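Local atomic coordinates of oxidoreductase (Corynebacterium diphtheriae, PDB entry 3K1Y), a protein that probably acts as a flavin-dependent oxidoreductase of the NADPH-dependent FMN reductase family, with a flavodoxin-like fold. Residues A15-G20 and I54-L59; T93-A98 and A125-A130; S133-Y138 and G155-T160. One frame throughout, in Å; residues are numbered along the deposited sequence.

Interaction 1: residues A15-G20 and I54-L59; sequences AVISAG and IELSEL
Ile-17 and Ile-54 sit on the same face of two neighbouring parallel strands, their side chains crossing at a slant, with CD1 of Ile-17 4.0 Å from CB of Ile-54. The two branches of Ile-17 serve different partners. Its CG1 lies beside the backbone N (chi1 -53°) and sends CD1 to Ile-54, while CG2, beside the carbonyl carbon, faces the fork of Leu-56 and comes within 3.8 Å of CG. Leu-56 then sends CD1 onward to the CB of Ala-19 at 3.6 Å. Phe-107 of helix 102-110 packs on both Ile-17 and Leu-56, so this apolar row lies under a helix.

Beneath it, Ile-54 N to Val-16 O (2.7 Å, nearly straight) and Ser-18 N to Ile-54 O pair strands 12-18 and 49-55, the two strands of a beta-alpha-beta unit connected by helix 26-44. Leu-56 N to Ser-18 O carries the ladder one step into the 3-10 turn.

On the opposite face, at the strand ends, Ser-18 and Glu-55 make a polar patch. Glu-55 is bent at chi2 (-90°), which swings OE1 across toward Ser-18. One water links OE1 of Glu-55 (2.7 Å) to OG of Ser-18 (2.6 Å); a second accepts from Ser-57 N and lies within bonding distance of Gly-20 O and Glu-55 OE1, more acceptors than it can serve at once. Ser-18 O and Glu-55 OE1, 3.3 Å apart, are both acceptors, so OE1 is linked to the 15-20 strand end through water, while Arg-28 of helix 26-44 holds OE2 in a salt bridge that would be expected to keep the carboxylate ionised.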
ATOM      1  N   ALA A  15      18.606   6.509 -18.039  1.00 12.14           N
ATOM      2  CA  ALA A  15      19.184   6.799 -16.731  1.00 10.79           C
ATOM      3  C   ALA A  15      18.866   5.595 -15.836  1.00 10.00           C
ATOM      4  O   ALA A  15      17.781   5.020 -15.920  1.00  9.93           O
ATOM      5  CB  ALA A  15      18.579   8.080 -16.159  1.00 10.09           C
ATOM      6  N   VAL A  16      19.814   5.193 -15.000  1.00 12.50           N
ATOM      7  CA  VAL A  16      19.599   4.043 -14.129  1.00 11.04           C
ATOM      8  C   VAL A  16      20.026   4.380 -12.714  1.00 12.27           C
ATOM      9  O   VAL A  16      21.196   4.673 -12.476  1.00 12.22           O
ATOM     10  CB  VAL A  16      20.415   2.808 -14.619  1.00 11.28           C
ATOM     11  CG1 VAL A  16      20.260   1.638 -13.639  1.00  8.76           C
ATOM     12  CG2 VAL A  16      19.961   2.404 -16.019  1.00  8.98           C
ATOM     13  N   ILE A  17      19.079   4.355 -11.779  1.00 27.21           N
ATOM     14  CA  ILE A  17      19.390   4.641 -10.384  1.00 27.51           C
ATOM     15  C   ILE A  17      19.515   3.310  -9.659  1.00 27.70           C
ATOM     16  O   ILE A  17      18.637   2.456  -9.764  1.00 28.18           O
ATOM     17  CB  ILE A  17      18.276   5.456  -9.681  1.00 26.95           C
ATOM     18  CG1 ILE A  17      17.941   6.726 -10.472  1.00 26.52           C
ATOM     19  CG2 ILE A  17      18.732   5.835  -8.279  1.00 28.10           C
ATOM     20  CD1 ILE A  17      19.101   7.670 -10.667  1.00 31.39           C
ATOM     21  N   SER A  18      20.604   3.133  -8.921  1.00 24.07           N
ATOM     22  CA  SER A  18      20.818   1.895  -8.185  1.00 24.10           C
ATOM     23  C   SER A  18      21.214   2.253  -6.759  1.00 23.27           C
ATOM     24  O   SER A  18      22.232   2.911  -6.540  1.00 23.95           O
ATOM     25  CB  SER A  18      21.916   1.074  -8.866  1.00 25.42           C
ATOM     26  OG  SER A  18      21.957  -0.235  -8.343  1.00 29.75           O
ATOM     27  N   ALA A  19      20.416   1.803  -5.793  1.00 13.71           N
ATOM     28  CA  ALA A  19      20.641   2.125  -4.378  1.00 13.58           C
ATOM     29  C   ALA A  19      21.309   1.053  -3.509  1.00 14.10           C
ATOM     30  O   ALA A  19      21.189   1.080  -2.285  1.00 14.42           O
ATOM     31  CB  ALA A  19      19.302   2.560  -3.738  1.00 11.56           C
ATOM     32  N   GLY A  20      22.012   0.117  -4.132  1.00 20.83           N
ATOM     33  CA  GLY A  20      22.672  -0.924  -3.362  1.00 22.22           C
ATOM     34  C   GLY A  20      23.872  -0.411  -2.584  1.00 24.22           C
ATOM     35  O   GLY A  20      24.540   0.537  -3.005  1.00 24.71           O
ATOM     36  N   ILE A  54      23.710   5.704 -12.125  1.00 29.79           N
ATOM     37  CA  ILE A  54      24.028   6.495 -10.949  1.00 29.91           C
ATOM     38  C   ILE A  54      23.938   5.676  -9.654  1.00 28.42           C
ATOM     39  O   ILE A  54      22.854   5.270  -9.244  1.00 28.11           O
ATOM     40  CB  ILE A  54      23.070   7.690 -10.834  1.00 30.05           C
ATOM     41  CG1 ILE A  54      23.000   8.430 -12.173  1.00 32.69           C
ATOM     42  CG2 ILE A  54      23.533   8.628  -9.723  1.00 30.88           C
ATOM     43  CD1 ILE A  54      24.335   8.942 -12.668  1.00 31.52           C
ATOM     44  N   GLU A  55      25.078   5.431  -9.020  1.00 20.76           N
ATOM     45  CA  GLU A  55      25.117   4.681  -7.764  1.00 20.60           C
ATOM     46  C   GLU A  55      24.904   5.633  -6.583  1.00 19.43           C
ATOM     47  O   GLU A  55      25.765   6.467  -6.285  1.00 19.60           O
ATOM     48  CB  GLU A  55      26.469   3.962  -7.616  1.00 21.53           C
ATOM     49  CG  GLU A  55      26.636   2.741  -8.511  1.00 25.52           C
ATOM     50  CD  GLU A  55      26.167   1.460  -7.840  1.00 31.54           C
ATOM     51  OE1 GLU A  55      25.075   1.474  -7.232  1.00 32.69           O
ATOM     52  OE2 GLU A  55      26.888   0.437  -7.924  1.00 34.59           O
ATOM     53  N   LEU A  56      23.765   5.505  -5.913  1.00 18.83           N
ATOM     54  CA  LEU A  56      23.450   6.371  -4.781  1.00 18.37           C
ATOM     55  C   LEU A  56      24.490   6.330  -3.662  1.00 18.69           C
ATOM     56  O   LEU A  56      24.716   7.341  -2.989  1.00 19.45           O
ATOM     57  CB  LEU A  56      22.062   6.034  -4.219  1.00 16.99           C
ATOM     58  CG  LEU A  56      20.874   6.322  -5.141  1.00 16.10           C
ATOM     59  CD1 LEU A  56      19.562   6.090  -4.411  1.00 11.98           C
ATOM     60  CD2 LEU A  56      20.950   7.761  -5.608  1.00 14.17           C
ATOM     61  N   SER A  57      25.136   5.179  -3.467  1.00 16.40           N
ATOM     62  CA  SER A  57      26.154   5.056  -2.416  1.00 18.03           C
ATOM     63  C   SER A  57      27.400   5.886  -2.736  1.00 19.09           C
ATOM     64  O   SER A  57      28.278   6.062  -1.891  1.00 19.23           O
ATOM     65  CB  SER A  57      26.547   3.579  -2.197  1.00 18.65           C
ATOM     66  OG  SER A  57      27.159   3.004  -3.341  1.00 19.13           O
ATOM     67  N   GLU A  58      27.476   6.393  -3.960  1.00 23.60           N
ATOM     68  CA  GLU A  58      28.612   7.210  -4.368  1.00 24.43           C
ATOM     69  C   GLU A  58      28.210   8.682  -4.354  1.00 24.44           C
ATOM     70  O   GLU A  58      28.987   9.562  -4.730  1.00 24.54           O
ATOM     71  CB  GLU A  58      29.079   6.802  -5.768  1.00 24.95           C
ATOM     72  CG  GLU A  58      29.876   5.501  -5.807  1.00 28.56           C
ATOM     73  CD  GLU A  58      30.067   4.983  -7.217  1.00 32.13           C
ATOM     74  OE1 GLU A  58      30.274   5.809  -8.134  1.00 34.68           O
ATOM     75  OE2 GLU A  58      30.018   3.748  -7.410  1.00 34.47           O
ATOM     76  N   LEU A  59      26.990   8.940  -3.901  1.00 18.51           N
ATOM     77  CA  LEU A  59      26.480  10.296  -3.833  1.00 18.76           C
ATOM     78  C   LEU A  59      26.093  10.677  -2.410  1.00 18.79           C
ATOM     79  O   LEU A  59      25.465  11.714  -2.195  1.00 18.07           O
ATOM     80  CB  LEU A  59      25.245  10.438  -4.721  1.00 18.78           C
ATOM     81  CG  LEU A  59      25.399  10.361  -6.234  1.00 20.02           C
ATOM     82  CD1 LEU A  59      24.049  10.692  -6.854  1.00 21.26           C
ATOM     83  CD2 LEU A  59      26.454  11.337  -6.718  1.00 19.76           C
TER
HETATM   84  O   HOH W   1      23.597  -0.567  -6.315  1.00 22.00           O
HETATM   85  O   HOH W   2      24.468   2.657  -4.574  1.00 28.82           O

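Interaction 2: residues T93-A98 and A125-A130; sequences TPVFKA and ATAGSA. With SO4 (sulfate ion), chain H.
Strands 88-94 and 120-127 run parallel here, Thr-93 opposite Ala-125 with CA atoms 4.7 Å apart, and their backbones draw apart beyond this pair until the CA atoms of Val-95 and Ala-127 are 6.2 Å apart. This is the C-terminal edge of the central sheet in a flavodoxin-like fold, where the two strands of a beta-alpha-beta unit with helix 102-110 run out into loops. One hydrogen bond spans the gap, from Thr-126 N to Thr-93 O at 3.2 Å; its N-H is bent to 145° and approaches tilted from the carbonyl plane. The same oxygen also receives a CA-H contact from Ala-125.

The side-chain contact is small and largely apolar. Thr-93 puts its methyl CG2 against CB of Ala-125 (4.1 Å), while its hydroxyl, anti to the backbone N (chi1 -177°), bonds forward to the carbonyl of the next residue, Pro-94 O, at 2.8 Å, in the carbonyl plane on a lone pair, and is also hydrogen-bonded to Thr-101 N. Val-95 CG2 reaches over the widening gap to Thr-126 O and the methyls of Ala-125 and Ala-127. On the other face Thr-126 turns its hydroxyl to Ala-158 O, binding this strand to the next one. Further along, Phe-96 O bonds to Lys-105 NZ of the second subunit, and Lys-97 NZ to Phe-108 O and Leu-111 O of that subunit.

Past the strand end, the 125-130 segment holds a sulfate, probably from the crystallisation liquor, in a loop position where flavodoxin-like enzymes often bind cofactor; whether it marks such a site here is open. Ser-129 N donates to sulfate O3 at 3.2 Å with an angle of 162°, and Gly-128 N adds a weak bond to the same oxygen.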
ATOM      1  N   THR A  93      16.278  -0.885  -6.165  1.00 16.95           N
ATOM      2  CA  THR A  93      16.525  -0.691  -4.753  1.00 16.39           C
ATOM      3  C   THR A  93      16.539  -1.984  -3.965  1.00 15.40           C
ATOM      4  O   THR A  93      15.783  -2.909  -4.251  1.00 15.20           O
ATOM      5  CB  THR A  93      15.441   0.214  -4.097  1.00 15.88           C
ATOM      6  OG1 THR A  93      15.765   0.428  -2.716  1.00 17.54           O
ATOM      7  CG2 THR A  93      14.066  -0.464  -4.157  1.00 14.35           C
ATOM      8  N   PRO A  94      17.454  -2.084  -2.999  1.00 10.77           N
ATOM      9  CA  PRO A  94      17.474  -3.300  -2.190  1.00 11.30           C
ATOM     10  C   PRO A  94      16.248  -3.094  -1.291  1.00 10.71           C
ATOM     11  O   PRO A  94      15.618  -2.034  -1.331  1.00 11.35           O
ATOM     12  CB  PRO A  94      18.797  -3.194  -1.427  1.00 10.72           C
ATOM     13  CG  PRO A  94      19.074  -1.720  -1.408  1.00 12.97           C
ATOM     14  CD  PRO A  94      18.667  -1.281  -2.780  1.00 11.07           C
ATOM     15  N   VAL A  95      15.883  -4.085  -0.497  1.00 11.66           N
ATOM     16  CA  VAL A  95      14.723  -3.915   0.359  1.00 11.72           C
ATOM     17  C   VAL A  95      15.156  -3.870   1.805  1.00 12.27           C
ATOM     18  O   VAL A  95      15.705  -4.837   2.325  1.00 11.94           O
ATOM     19  CB  VAL A  95      13.710  -5.047   0.164  1.00 11.89           C
ATOM     20  CG1 VAL A  95      12.436  -4.743   0.965  1.00 11.54           C
ATOM     21  CG2 VAL A  95      13.399  -5.211  -1.320  1.00 10.48           C
ATOM     22  N   PHE A  96      14.932  -2.726   2.442  1.00 16.30           N
ATOM     23  CA  PHE A  96      15.294  -2.538   3.839  1.00 17.88           C
ATOM     24  C   PHE A  96      13.997  -2.306   4.592  1.00 18.01           C
ATOM     25  O   PHE A  96      13.148  -1.533   4.153  1.00 18.61           O
ATOM     26  CB  PHE A  96      16.218  -1.320   4.014  1.00 18.69           C
ATOM     27  CG  PHE A  96      17.605  -1.502   3.449  1.00 20.89           C
ATOM     28  CD1 PHE A  96      17.949  -2.644   2.734  1.00 21.65           C
ATOM     29  CD2 PHE A  96      18.561  -0.500   3.607  1.00 24.15           C
ATOM     30  CE1 PHE A  96      19.220  -2.785   2.180  1.00 25.41           C
ATOM     31  CE2 PHE A  96      19.834  -0.630   3.059  1.00 27.88           C
ATOM     32  CZ  PHE A  96      20.163  -1.775   2.341  1.00 27.47           C
ATOM     33  N   LYS A  97      13.855  -2.980   5.726  1.00 14.56           N
ATOM     34  CA  LYS A  97      12.658  -2.879   6.550  1.00 14.44           C
ATOM     35  C   LYS A  97      11.368  -2.973   5.741  1.00 13.77           C
ATOM     36  O   LYS A  97      10.421  -2.231   5.969  1.00 14.64           O
ATOM     37  CB  LYS A  97      12.685  -1.594   7.382  1.00 15.28           C
ATOM     38  CG  LYS A  97      13.848  -1.539   8.393  1.00 14.28           C
ATOM     39  CD  LYS A  97      13.945  -2.836   9.196  1.00 14.35           C
ATOM     40  CE  LYS A  97      14.825  -2.699  10.437  1.00 16.47           C
ATOM     41  NZ  LYS A  97      16.226  -2.327  10.127  1.00 20.05           N
ATOM     42  N   ALA A  98      11.360  -3.895   4.783  1.00 18.17           N
ATOM     43  CA  ALA A  98      10.197  -4.192   3.944  1.00 17.80           C
ATOM     44  C   ALA A  98       9.745  -3.135   2.943  1.00 17.69           C
ATOM     45  O   ALA A  98       8.570  -3.075   2.576  1.00 18.08           O
ATOM     46  CB  ALA A  98       9.015  -4.608   4.839  1.00 16.71           C
ATOM     47  N   ALA A 125      13.395  -4.047  -7.761  1.00 14.49           N
ATOM     48  CA  ALA A 125      13.912  -4.263  -6.419  1.00 14.50           C
ATOM     49  C   ALA A 125      14.511  -5.659  -6.329  1.00 15.93           C
ATOM     50  O   ALA A 125      14.307  -6.497  -7.207  1.00 16.20           O
ATOM     51  CB  ALA A 125      12.804  -4.117  -5.406  1.00 12.85           C
ATOM     52  N   THR A 126      15.256  -5.907  -5.264  1.00 12.56           N
ATOM     53  CA  THR A 126      15.859  -7.211  -5.073  1.00 14.89           C
ATOM     54  C   THR A 126      15.967  -7.567  -3.600  1.00 13.79           C
ATOM     55  O   THR A 126      15.904  -6.700  -2.731  1.00 14.19           O
ATOM     56  CB  THR A 126      17.274  -7.274  -5.685  1.00 15.88           C
ATOM     57  OG1 THR A 126      17.829  -8.572  -5.445  1.00 21.59           O
ATOM     58  CG2 THR A 126      18.188  -6.222  -5.052  1.00 14.36           C
ATOM     59  N   ALA A 127      16.134  -8.856  -3.340  1.00 10.99           N
ATOM     60  CA  ALA A 127      16.289  -9.392  -1.992  1.00 11.16           C
ATOM     61  C   ALA A 127      16.601 -10.874  -2.160  1.00 11.75           C
ATOM     62  O   ALA A 127      16.776 -11.349  -3.289  1.00 11.95           O
ATOM     63  CB  ALA A 127      15.010  -9.200  -1.184  1.00 10.09           C
ATOM     64  N   GLY A 128      16.678 -11.604  -1.052  1.00 11.68           N
ATOM     65  CA  GLY A 128      16.973 -13.026  -1.131  1.00 13.73           C
ATOM     66  C   GLY A 128      15.772 -13.799  -1.643  1.00 15.37           C
ATOM     67  O   GLY A 128      15.853 -14.536  -2.634  1.00 15.43           O
ATOM     68  N   SER A 129      14.643 -13.616  -0.969  1.00 18.13           N
ATOM     69  CA  SER A 129      13.422 -14.298  -1.358  1.00 18.35           C
ATOM     70  C   SER A 129      12.485 -13.308  -2.023  1.00 17.54           C
ATOM     71  O   SER A 129      12.822 -12.135  -2.192  1.00 16.52           O
ATOM     72  CB  SER A 129      12.742 -14.924  -0.138  1.00 18.09           C
ATOM     73  OG  SER A 129      12.079 -13.957   0.647  1.00 17.93           O
ATOM     74  N   ALA A 130      11.304 -13.787  -2.383  1.00 17.59           N
ATOM     75  CA  ALA A 130      10.309 -12.961  -3.042  1.00 17.77           C
ATOM     76  C   ALA A 130       9.136 -12.577  -2.136  1.00 17.19           C
ATOM     77  O   ALA A 130       8.143 -12.023  -2.611  1.00 17.45           O
ATOM     78  CB  ALA A 130       9.790 -13.691  -4.280  1.00 17.99           C
TER
HETATM   79  S   SO4 H 183      14.214 -11.535   2.490  1.00 53.90           S
HETATM   80  O1  SO4 H 183      13.990 -10.124   2.568  1.00 53.58           O
HETATM   81  O2  SO4 H 183      13.158 -12.243   1.977  1.00 53.77           O
HETATM   82  O3  SO4 H 183      15.279 -11.882   1.699  1.00 54.26           O
HETATM   83  O4  SO4 H 183      14.407 -11.985   3.788  1.00 54.12           O

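Interaction 3: residues S133-Y138 and G155-T160; sequences SLVLDY and GVFAAT
In the beta-alpha-beta unit made by strand 120-127, helix 135-146 and strand 150-159, the residues leading into the helix and its first turn pack on the strand that follows, chiefly through one phenylalanine. Ser-133 sets its CA over the face of the Phe-157 ring, 3.5 Å from the ring centroid and just 8° off the normal, a CH-pi contact. CB of the same serine continues over the ring margin, 3.6 Å from CD2. Phe-157 has CG anti to its backbone N (chi1 -171°), a setting that sends the ring out from the strand toward the start of the helix. Val-135 meets the ring obliquely, its CG1 3.7 Å from CE1 and its side chain crossing that of Phe-157 at about a right angle.

Leu-136 fills the other part of the contact. Its CD1 presses on the strand backbone where Gly-155 has no side chain, reaching 3.4 Å from Val-156 N, and also touches CB of Phe-157. No hydrogen bond crosses between the segments; OG of Ser-133 instead bonds to Arg-131 O of the third subunit.

Phe-157 also packs on Ala-125 and Ala-127 of strand 120-127 and on Val-95 of the loop after strand 88-94. Val-156 points to the other side of the sheet, where helices 26-44 and 165-188 cover it.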
ATOM      1  N   SER A 133       8.023  -9.092  -2.721  1.00 20.21           N
ATOM      2  CA  SER A 133       7.918  -8.630  -4.097  1.00 21.97           C
ATOM      3  C   SER A 133       6.882  -7.524  -4.298  1.00 21.92           C
ATOM      4  O   SER A 133       6.996  -6.739  -5.240  1.00 24.37           O
ATOM      5  CB  SER A 133       7.631  -9.800  -5.044  1.00 22.71           C
ATOM      6  OG  SER A 133       6.356 -10.358  -4.804  1.00 27.02           O
ATOM      7  N   LEU A 134       5.883  -7.434  -3.424  1.00 18.91           N
ATOM      8  CA  LEU A 134       4.871  -6.381  -3.584  1.00 18.51           C
ATOM      9  C   LEU A 134       5.394  -5.000  -3.179  1.00 18.32           C
ATOM     10  O   LEU A 134       4.631  -4.034  -3.100  1.00 18.56           O
ATOM     11  CB  LEU A 134       3.589  -6.707  -2.795  1.00 17.82           C
ATOM     12  CG  LEU A 134       2.760  -7.940  -3.198  1.00 18.19           C
ATOM     13  CD1 LEU A 134       1.520  -8.019  -2.331  1.00 16.54           C
ATOM     14  CD2 LEU A 134       2.360  -7.864  -4.654  1.00 19.63           C
ATOM     15  N   VAL A 135       6.692  -4.903  -2.915  1.00 20.88           N
ATOM     16  CA  VAL A 135       7.272  -3.612  -2.573  1.00 20.92           C
ATOM     17  C   VAL A 135       7.215  -2.754  -3.834  1.00 21.13           C
ATOM     18  O   VAL A 135       7.263  -1.531  -3.770  1.00 22.17           O
ATOM     19  CB  VAL A 135       8.743  -3.729  -2.124  1.00 21.17           C
ATOM     20  CG1 VAL A 135       9.604  -4.243  -3.274  1.00 21.54           C
ATOM     21  CG2 VAL A 135       9.239  -2.379  -1.657  1.00 23.26           C
ATOM     22  N   LEU A 136       7.113  -3.407  -4.986  1.00 13.56           N
ATOM     23  CA  LEU A 136       7.025  -2.685  -6.247  1.00 13.98           C
ATOM     24  C   LEU A 136       5.699  -1.939  -6.383  1.00 13.96           C
ATOM     25  O   LEU A 136       5.677  -0.716  -6.534  1.00 14.51           O
ATOM     26  CB  LEU A 136       7.185  -3.640  -7.429  1.00 14.27           C
ATOM     27  CG  LEU A 136       8.569  -4.259  -7.651  1.00 15.28           C
ATOM     28  CD1 LEU A 136       8.559  -5.090  -8.932  1.00 15.46           C
ATOM     29  CD2 LEU A 136       9.618  -3.155  -7.747  1.00 12.01           C
ATOM     30  N   ASP A 137       4.594  -2.675  -6.310  1.00 21.53           N
ATOM     31  CA  ASP A 137       3.272  -2.075  -6.474  1.00 22.47           C
ATOM     32  C   ASP A 137       2.692  -1.257  -5.340  1.00 21.91           C
ATOM     33  O   ASP A 137       1.694  -0.567  -5.536  1.00 22.23           O
ATOM     34  CB  ASP A 137       2.257  -3.140  -6.872  1.00 23.26           C
ATOM     35  CG  ASP A 137       2.480  -3.637  -8.271  1.00 25.92           C
ATOM     36  OD1 ASP A 137       2.968  -2.835  -9.095  1.00 25.52           O
ATOM     37  OD2 ASP A 137       2.163  -4.815  -8.550  1.00 31.76           O
ATOM     38  N   TYR A 138       3.310  -1.316  -4.165  1.00 18.05           N
ATOM     39  CA  TYR A 138       2.805  -0.573  -3.020  1.00 18.02           C
ATOM     40  C   TYR A 138       3.732   0.504  -2.481  1.00 17.97           C
ATOM     41  O   TYR A 138       3.323   1.299  -1.635  1.00 18.61           O
ATOM     42  CB  TYR A 138       2.441  -1.554  -1.904  1.00 18.07           C
ATOM     43  CG  TYR A 138       1.215  -2.364  -2.225  1.00 18.56           C
ATOM     44  CD1 TYR A 138      -0.032  -1.760  -2.311  1.00 17.79           C
ATOM     45  CD2 TYR A 138       1.306  -3.723  -2.493  1.00 20.67           C
ATOM     46  CE1 TYR A 138      -1.161  -2.485  -2.665  1.00 21.25           C
ATOM     47  CE2 TYR A 138       0.177  -4.463  -2.847  1.00 22.23           C
ATOM     48  CZ  TYR A 138      -1.048  -3.833  -2.934  1.00 22.26           C
ATOM     49  OH  TYR A 138      -2.160  -4.539  -3.320  1.00 25.60           O
ATOM     50  N   GLY A 155       6.989  -4.806 -13.478  1.00  6.71           N
ATOM     51  CA  GLY A 155       7.950  -4.451 -12.454  1.00  5.24           C
ATOM     52  C   GLY A 155       8.917  -5.611 -12.382  1.00  6.47           C
ATOM     53  O   GLY A 155       8.556  -6.730 -12.720  1.00  5.45           O
ATOM     54  N   VAL A 156      10.145  -5.357 -11.946  1.00 21.22           N
ATOM     55  CA  VAL A 156      11.139  -6.412 -11.860  1.00 21.52           C
ATOM     56  C   VAL A 156      11.641  -6.643 -10.440  1.00 21.31           C
ATOM     57  O   VAL A 156      12.431  -5.853  -9.923  1.00 21.78           O
ATOM     58  CB  VAL A 156      12.351  -6.088 -12.749  1.00 22.02           C
ATOM     59  CG1 VAL A 156      13.346  -7.229 -12.714  1.00 21.66           C
ATOM     60  CG2 VAL A 156      11.893  -5.829 -14.163  1.00 22.79           C
ATOM     61  N   PHE A 157      11.189  -7.723  -9.814  1.00 13.64           N
ATOM     62  CA  PHE A 157      11.648  -8.045  -8.470  1.00 12.38           C
ATOM     63  C   PHE A 157      12.539  -9.281  -8.525  1.00 13.10           C
ATOM     64  O   PHE A 157      12.075 -10.387  -8.782  1.00 12.41           O
ATOM     65  CB  PHE A 157      10.487  -8.324  -7.518  1.00 11.71           C
ATOM     66  CG  PHE A 157      10.914  -8.436  -6.082  1.00 11.64           C
ATOM     67  CD1 PHE A 157      11.063  -7.295  -5.298  1.00 11.87           C
ATOM     68  CD2 PHE A 157      11.218  -9.679  -5.526  1.00 12.30           C
ATOM     69  CE1 PHE A 157      11.512  -7.380  -3.973  1.00 14.88           C
ATOM     70  CE2 PHE A 157      11.667  -9.785  -4.206  1.00 16.74           C
ATOM     71  CZ  PHE A 157      11.817  -8.629  -3.424  1.00 16.65           C
ATOM     72  N   ALA A 158      13.826  -9.086  -8.274  1.00 14.29           N
ATOM     73  CA  ALA A 158      14.773 -10.183  -8.304  1.00 16.41           C
ATOM     74  C   ALA A 158      15.025 -10.796  -6.937  1.00 17.31           C
ATOM     75  O   ALA A 158      15.544 -10.144  -6.030  1.00 16.99           O
ATOM     76  CB  ALA A 158      16.093  -9.719  -8.912  1.00 16.46           C
ATOM     77  N   ALA A 159      14.637 -12.057  -6.800  1.00 11.56           N
ATOM     78  CA  ALA A 159      14.860 -12.812  -5.574  1.00 13.65           C
ATOM     79  C   ALA A 159      16.058 -13.670  -5.950  1.00 16.07           C
ATOM     80  O   ALA A 159      15.947 -14.552  -6.791  1.00 16.61           O
ATOM     81  CB  ALA A 159      13.659 -13.674  -5.272  1.00 12.66           C
ATOM     82  N   THR A 160      17.208 -13.397  -5.353  1.00 27.31           N
ATOM     83  CA  THR A 160      18.422 -14.137  -5.685  1.00 30.98           C
ATOM     84  C   THR A 160      18.349 -15.642  -5.413  1.00 32.47           C
ATOM     85  O   THR A 160      18.975 -16.435  -6.118  1.00 33.26           O
ATOM     86  CB  THR A 160      19.628 -13.565  -4.930  1.00 31.19           C
ATOM     87  OG1 THR A 160      19.474 -13.813  -3.525  1.00 31.48           O
ATOM     88  CG2 THR A 160      19.729 -12.064  -5.175  1.00 35.80           C
TER

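How the interactions relate
All three contacts reach one five-stranded parallel sheet, taken in series along the chain. Interaction 1, buried, pairs edge strand 49-55 with 12-18 and combines backbone bonds and apolar packing with a hydrated carboxylate. Interaction 2, partly buried, pairs the inner strands 88-94 and 120-127 at their ends, with a thinner bond pattern and a nearby anion. Interaction 3 is buried too, but joins helix to strand with no hydrogen bond between them. Interactions 2 and 3 both touch other subunits, whereas no other chain touches the segments of interaction 1. Interaction 2 meets both others: Pro-94 packs on Ala-19 and Gly-20, and Ala-125 O lies 2.8 Å from Ala-158 N. Interactions 1 and 3 stay about 10 Å apart at their nearest atoms.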